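Local coordinates for tRNA (guanine-N(1)-)-methyltransferase (Aquifex aeolicus, PDB 1OY5), which probably methylates guanosine-37 of various tRNAs at N1, taking the methyl group from S-adenosyl-L-methionine, and works as a homodimer, at residues 27-30 against 31-35; 72-75 against 76-80. All blocks are in the same frame, centred on the assembly; numbering follows the deposited sequence.

Contact 1: 27-30 against 31-35; sequences VKQA and IKKGK
Gln29 and Lys33, one turn apart on helix 25-33, run side by side and point the same way. Gln29 CG lies 3.9 Å from Lys33 CE, so the aliphatic parts of the two chains pack lengthwise. The first torsions differ: Gln29 sets CG opposite its own nitrogen (chi1 -174°), whereas Lys33 sets CG opposite its carbonyl carbon (chi1 -65°); both chains are extended beyond CG, so they can run alongside. This brings the two nitrogens, Gln29 NE2 and Lys33 NZ, to 3.8 Å. Both are donors, so neither serves the other; a shared acceptor, Val160 O, receives a hydrogen bond from Lys33 NZ and a weak one from Gln29 NE2, and NZ also bonds Gly159 O. With an alanine at position 29, Lys33 would probably lose the chain alongside its methylenes, and Val160 O its weaker donor.

A different side of the helix is apolar. Val27 and Ile31 cross at a slant, with Val27 CG1 3.8 Å from Ile31 CD1. Ile31 and the small Ala30 meet Val36 of the following strand, Ile31 also Val38, while Val27 rests on Ser22. Ile31 N also donates to Val27 O (2.9 Å), an ordinary helical bond.

The helix closes with a Schellman motif. Lys35 N reaches back to Ala30 O at 2.8 Å, and Gly34 N to Ile31 O at 3.0 Å. Gly34 takes a positive phi of 80°, where any side chain would press against the preceding carbonyl oxygen, and so glycine is the residue for the turn. Chemically, the C-terminal end satisfies late carbonyls through backbone donors, while Lys33 NZ ties the loop at Gly159 and Val160 to the helix, with Gln29 NE2 adding only its weak bond.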
ATOM      1  N   VAL A  27       0.617  -7.587 -12.569  1.00 21.18           N
ATOM      2  CA  VAL A  27      -0.829  -7.691 -12.649  1.00 20.74           C
ATOM      3  C   VAL A  27      -1.206  -7.794 -14.112  1.00 21.14           C
ATOM      4  O   VAL A  27      -2.074  -8.573 -14.479  1.00 21.72           O
ATOM      5  CB  VAL A  27      -1.565  -6.539 -11.951  1.00 19.95           C
ATOM      6  CG1 VAL A  27      -3.056  -6.532 -12.334  1.00 19.71           C
ATOM      7  CG2 VAL A  27      -1.432  -6.701 -10.481  1.00 19.64           C
ATOM      8  N   LYS A  28      -0.525  -7.036 -14.954  1.00 21.33           N
ATOM      9  CA  LYS A  28      -0.814  -7.065 -16.378  1.00 21.90           C
ATOM     10  C   LYS A  28      -0.424  -8.408 -16.985  1.00 21.30           C
ATOM     11  O   LYS A  28      -1.119  -8.943 -17.812  1.00 21.85           O
ATOM     12  CB  LYS A  28      -0.097  -5.929 -17.068  1.00 21.73           C
ATOM     13  CG  LYS A  28      -0.248  -5.882 -18.545  1.00 25.22           C
ATOM     14  CD  LYS A  28       0.982  -5.098 -19.139  1.00 30.60           C
ATOM     15  CE  LYS A  28       1.059  -5.169 -20.665  1.00 31.85           C
ATOM     16  NZ  LYS A  28       2.464  -4.983 -21.147  1.00 33.87           N
ATOM     17  N   GLN A  29       0.691  -8.945 -16.549  1.00 21.12           N
ATOM     18  CA  GLN A  29       1.162 -10.238 -16.978  1.00 21.30           C
ATOM     19  C   GLN A  29       0.136 -11.307 -16.588  1.00 21.01           C
ATOM     20  O   GLN A  29      -0.308 -12.100 -17.428  1.00 21.07           O
ATOM     21  CB  GLN A  29       2.482 -10.494 -16.275  1.00 22.01           C
ATOM     22  CG  GLN A  29       3.200 -11.691 -16.682  1.00 24.67           C
ATOM     23  CD  GLN A  29       4.616 -11.634 -16.200  1.00 30.48           C
ATOM     24  OE1 GLN A  29       5.256 -10.569 -16.287  1.00 34.22           O
ATOM     25  NE2 GLN A  29       5.133 -12.770 -15.689  1.00 33.21           N
ATOM     26  N   ALA A  30      -0.275 -11.314 -15.323  1.00 19.93           N
ATOM     27  CA  ALA A  30      -1.291 -12.254 -14.883  1.00 19.92           C
ATOM     28  C   ALA A  30      -2.559 -12.138 -15.758  1.00 19.59           C
ATOM     29  O   ALA A  30      -3.176 -13.157 -16.146  1.00 19.14           O
ATOM     30  CB  ALA A  30      -1.628 -12.020 -13.435  1.00 19.98           C
ATOM     31  N   ILE A  31      -2.951 -10.900 -16.052  1.00 18.87           N
ATOM     32  CA  ILE A  31      -4.136 -10.673 -16.835  1.00 18.82           C
ATOM     33  C   ILE A  31      -3.842 -11.156 -18.251  1.00 19.39           C
ATOM     34  O   ILE A  31      -4.627 -11.869 -18.860  1.00 19.13           O
ATOM     35  CB  ILE A  31      -4.578  -9.193 -16.801  1.00 18.60           C
ATOM     36  CG1 ILE A  31      -5.294  -8.880 -15.497  1.00 18.78           C
ATOM     37  CG2 ILE A  31      -5.542  -8.853 -17.916  1.00 16.36           C
ATOM     38  CD1 ILE A  31      -5.341  -7.332 -15.235  1.00 20.90           C
ATOM     39  N   LYS A  32      -2.684 -10.795 -18.746  1.00 20.48           N
ATOM     40  CA  LYS A  32      -2.278 -11.228 -20.052  1.00 22.04           C
ATOM     41  C   LYS A  32      -2.347 -12.757 -20.209  1.00 21.59           C
ATOM     42  O   LYS A  32      -2.910 -13.246 -21.163  1.00 21.79           O
ATOM     43  CB  LYS A  32      -0.871 -10.748 -20.333  1.00 22.69           C
ATOM     44  CG  LYS A  32      -0.786  -9.814 -21.524  1.00 25.40           C
ATOM     45  CD  LYS A  32      -0.706 -10.611 -22.856  1.00 28.12           C
ATOM     46  CE  LYS A  32      -1.008  -9.730 -24.086  1.00 29.24           C
ATOM     47  NZ  LYS A  32      -2.421  -9.941 -24.588  1.00 30.68           N
ATOM     48  N   LYS A  33      -1.825 -13.481 -19.240  1.00 21.08           N
ATOM     49  CA  LYS A  33      -1.791 -14.918 -19.287  1.00 21.16           C
ATOM     50  C   LYS A  33      -3.109 -15.589 -18.928  1.00 21.46           C
ATOM     51  O   LYS A  33      -3.232 -16.791 -19.004  1.00 21.38           O
ATOM     52  CB  LYS A  33      -0.665 -15.414 -18.386  1.00 21.43           C
ATOM     53  CG  LYS A  33       0.725 -15.005 -18.868  1.00 21.10           C
ATOM     54  CD  LYS A  33       1.727 -15.357 -17.817  1.00 24.01           C
ATOM     55  CE  LYS A  33       3.185 -15.249 -18.286  1.00 25.22           C
ATOM     56  NZ  LYS A  33       4.102 -16.000 -17.364  1.00 23.87           N
ATOM     57  N   GLY A  34      -4.119 -14.824 -18.547  1.00 22.18           N
ATOM     58  CA  GLY A  34      -5.403 -15.422 -18.222  1.00 21.69           C
ATOM     59  C   GLY A  34      -5.457 -16.010 -16.828  1.00 21.79           C
ATOM     60  O   GLY A  34      -6.351 -16.760 -16.530  1.00 21.90           O
ATOM     61  N   LYS A  35      -4.533 -15.634 -15.954  1.00 22.12           N
ATOM     62  CA  LYS A  35      -4.501 -16.170 -14.598  1.00 22.16           C
ATOM     63  C   LYS A  35      -5.311 -15.298 -13.700  1.00 22.34           C
ATOM     64  O   LYS A  35      -5.727 -15.706 -12.637  1.00 23.62           O
ATOM     65  CB  LYS A  35      -3.064 -16.264 -14.075  1.00 22.20           C
ATOM     66  CG  LYS A  35      -2.144 -17.056 -14.997  1.00 21.67           C
ATOM     67  CD  LYS A  35      -2.849 -18.276 -15.553  1.00 20.71           C
ATOM     68  CE  LYS A  35      -1.934 -19.206 -16.368  1.00 20.59           C
ATOM     69  NZ  LYS A  35      -2.484 -20.609 -16.309  1.00 18.75           N
TER

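Contact 2: 72-75 against 76-80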
ATOM      1  N   GLU A  72     -26.035  -3.165  -3.642  1.00 24.43           N
ATOM      2  CA  GLU A  72     -26.377  -3.258  -5.052  1.00 25.18           C
ATOM      3  C   GLU A  72     -25.167  -3.822  -5.854  1.00 24.17           C
ATOM      4  O   GLU A  72     -25.297  -4.731  -6.651  1.00 23.89           O
ATOM      5  CB  GLU A  72     -26.720  -1.852  -5.551  1.00 26.02           C
ATOM      6  CG  GLU A  72     -27.995  -1.711  -6.343  1.00 28.68           C
ATOM      7  CD  GLU A  72     -29.188  -2.280  -5.641  1.00 31.97           C
ATOM      8  OE1 GLU A  72     -29.769  -1.568  -4.800  1.00 32.95           O
ATOM      9  OE2 GLU A  72     -29.544  -3.449  -5.942  1.00 37.01           O
ATOM     10  N   ALA A  73     -23.984  -3.277  -5.637  1.00 23.06           N
ATOM     11  CA  ALA A  73     -22.821  -3.762  -6.351  1.00 22.34           C
ATOM     12  C   ALA A  73     -22.551  -5.255  -6.054  1.00 21.96           C
ATOM     13  O   ALA A  73     -22.212  -6.037  -6.960  1.00 20.09           O
ATOM     14  CB  ALA A  73     -21.624  -2.936  -5.996  1.00 21.94           C
ATOM     15  N   TYR A  74     -22.664  -5.611  -4.770  1.00 22.22           N
ATOM     16  CA  TYR A  74     -22.510  -6.977  -4.301  1.00 22.13           C
ATOM     17  C   TYR A  74     -23.503  -7.876  -5.048  1.00 22.73           C
ATOM     18  O   TYR A  74     -23.098  -8.871  -5.664  1.00 22.50           O
ATOM     19  CB  TYR A  74     -22.721  -7.019  -2.778  1.00 22.57           C
ATOM     20  CG  TYR A  74     -22.734  -8.403  -2.145  1.00 20.40           C
ATOM     21  CD1 TYR A  74     -23.931  -9.001  -1.784  1.00 21.53           C
ATOM     22  CD2 TYR A  74     -21.570  -9.088  -1.895  1.00 21.55           C
ATOM     23  CE1 TYR A  74     -23.981 -10.249  -1.205  1.00 21.85           C
ATOM     24  CE2 TYR A  74     -21.595 -10.350  -1.306  1.00 22.90           C
ATOM     25  CZ  TYR A  74     -22.823 -10.918  -0.972  1.00 23.87           C
ATOM     26  OH  TYR A  74     -22.920 -12.160  -0.433  1.00 25.82           O
ATOM     27  N   ASP A  75     -24.785  -7.498  -5.008  1.00 22.96           N
ATOM     28  CA  ASP A  75     -25.839  -8.229  -5.686  1.00 23.73           C
ATOM     29  C   ASP A  75     -25.488  -8.472  -7.136  1.00 23.89           C
ATOM     30  O   ASP A  75     -25.578  -9.595  -7.613  1.00 25.37           O
ATOM     31  CB  ASP A  75     -27.182  -7.489  -5.612  1.00 23.87           C
ATOM     32  CG  ASP A  75     -27.792  -7.521  -4.222  1.00 26.53           C
ATOM     33  OD1 ASP A  75     -28.824  -6.848  -3.989  1.00 30.69           O
ATOM     34  OD2 ASP A  75     -27.305  -8.183  -3.282  1.00 29.90           O
ATOM     35  N   TYR A  76     -25.086  -7.429  -7.837  1.00 23.81           N
ATOM     36  CA  TYR A  76     -24.703  -7.532  -9.241  1.00 24.12           C
ATOM     37  C   TYR A  76     -23.608  -8.585  -9.420  1.00 23.63           C
ATOM     38  O   TYR A  76     -23.737  -9.460 -10.256  1.00 23.45           O
ATOM     39  CB  TYR A  76     -24.261  -6.150  -9.759  1.00 24.49           C
ATOM     40  CG  TYR A  76     -23.480  -6.124 -11.053  1.00 26.26           C
ATOM     41  CD1 TYR A  76     -22.102  -6.223 -11.049  1.00 28.73           C
ATOM     42  CD2 TYR A  76     -24.111  -5.922 -12.260  1.00 28.02           C
ATOM     43  CE1 TYR A  76     -21.380  -6.152 -12.216  1.00 29.97           C
ATOM     44  CE2 TYR A  76     -23.414  -5.859 -13.426  1.00 29.28           C
ATOM     45  CZ  TYR A  76     -22.027  -5.975 -13.405  1.00 32.52           C
ATOM     46  OH  TYR A  76     -21.261  -5.929 -14.583  1.00 36.10           O
ATOM     47  N   VAL A  77     -22.577  -8.543  -8.592  1.00 23.65           N
ATOM     48  CA  VAL A  77     -21.469  -9.502  -8.683  1.00 24.12           C
ATOM     49  C   VAL A  77     -21.979 -10.932  -8.503  1.00 24.81           C
ATOM     50  O   VAL A  77     -21.643 -11.840  -9.298  1.00 24.24           O
ATOM     51  CB  VAL A  77     -20.370  -9.209  -7.632  1.00 24.19           C
ATOM     52  CG1 VAL A  77     -19.241 -10.184  -7.747  1.00 23.73           C
ATOM     53  CG2 VAL A  77     -19.827  -7.773  -7.787  1.00 24.33           C
ATOM     54  N   VAL A  78     -22.835 -11.110  -7.491  1.00 24.93           N
ATOM     55  CA  VAL A  78     -23.395 -12.416  -7.182  1.00 25.39           C
ATOM     56  C   VAL A  78     -24.186 -13.003  -8.351  1.00 25.86           C
ATOM     57  O   VAL A  78     -24.000 -14.160  -8.690  1.00 24.44           O
ATOM     58  CB  VAL A  78     -24.314 -12.330  -5.944  1.00 26.17           C
ATOM     59  CG1 VAL A  78     -25.149 -13.610  -5.776  1.00 25.04           C
ATOM     60  CG2 VAL A  78     -23.496 -12.027  -4.675  1.00 26.99           C
ATOM     61  N   GLU A  79     -25.048 -12.178  -8.969  1.00 26.95           N
ATOM     62  CA  GLU A  79     -25.887 -12.585 -10.100  1.00 27.61           C
ATOM     63  C   GLU A  79     -25.068 -12.870 -11.346  1.00 27.40           C
ATOM     64  O   GLU A  79     -25.263 -13.892 -11.970  1.00 27.89           O
ATOM     65  CB  GLU A  79     -26.914 -11.505 -10.443  1.00 28.22           C
ATOM     66  CG  GLU A  79     -27.606 -10.893  -9.240  1.00 31.87           C
ATOM     67  CD  GLU A  79     -28.800  -9.978  -9.590  1.00 38.21           C
ATOM     68  OE1 GLU A  79     -29.707 -10.400 -10.407  1.00 40.13           O
ATOM     69  OE2 GLU A  79     -28.847  -8.848  -9.007  1.00 38.09           O
ATOM     70  N   ASN A  80     -24.121 -11.995 -11.670  1.00 27.43           N
ATOM     71  CA  ASN A  80     -23.350 -12.092 -12.915  1.00 27.72           C
ATOM     72  C   ASN A  80     -22.082 -12.910 -12.897  1.00 27.12           C
ATOM     73  O   ASN A  80     -21.582 -13.268 -13.952  1.00 27.93           O
ATOM     74  CB  ASN A  80     -22.991 -10.688 -13.407  1.00 27.69           C
ATOM     75  CG  ASN A  80     -24.186  -9.965 -13.889  1.00 28.37           C
ATOM     76  OD1 ASN A  80     -24.695 -10.271 -14.958  1.00 28.13           O
ATOM     77  ND2 ASN A  80     -24.683  -9.023 -13.089  1.00 27.66           N
TER
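Val78 N donates to Tyr74 O at 2.9 Å, a nearly straight helical bond (N-H...O angle 164°) that holds the two residues one turn apart. Their side chains make the chief apolar contact across the two segments. Val78 CG2 sits over a face of the Tyr74 ring, 4.0 Å from its centroid and only 14° off the ring normal, a CH-pi contact. It gets there because the methyl stands opposite the Val78 carbonyl carbon, leaning back along the helix, while Tyr74 turns CG opposite its own nitrogen (chi1 174°). Ala73 and Val77 face the parallel sheet, Ala73 reaching Leu11 and Val77 reaching Phe9 and Met111; a small and a compact branched residue let the helix come close there.

Further along, Tyr76 O takes two hydrogen bonds from one residue: Asn80 N at 2.9 Å and Asn80 ND2 at 3.0 Å. The first is the regular helical bond. The second comes from above the carbonyl plane, and the same ND2 lies above one face of the Tyr76 ring, near its rim. Asparagine suits this place because a short side chain ending in an N-H donor can turn back onto the preceding turn. The Tyr76 ring also meets Phe46 edge-to-face.

Asp75 and Glu79 occupy a more polar side. Glu79 N donates to Asp75 O, yet the carboxylates stay apart, Asp75 OD1 being 5.4 Å from Glu79 OE2. Asp75 OD1 instead makes a salt bridge with Arg189 of the second subunit. That cation would probably offset the repulsion between the neighbouring acids. One helix thus divides its chemistry: apolar atoms toward the sheet, an aromatic ring against Phe46, and an anion offered to the dimer partner.

Contact 1 and contact 2 lie on separate helices, 25-33 and 67-81, with centres 24 Å apart and nearest atoms about 15 Å apart, so they do not touch. Both helices pack on the parallel sheet of the SPOUT-class domain, against different strands. Helix 25-33 lies in the crossover from strand 6-12 to its neighbour 36-42, an outermost strand; helix 67-81 packs on strands 6-12 and 109-114, further into the sheet. Neither contact forms part of the S-adenosyl-L-methionine site inferred at Gly115 and 134-139, although strand 109-114 leads straight to Gly115. Only contact 2 reaches the second subunit; contact 1 stays within its own chain.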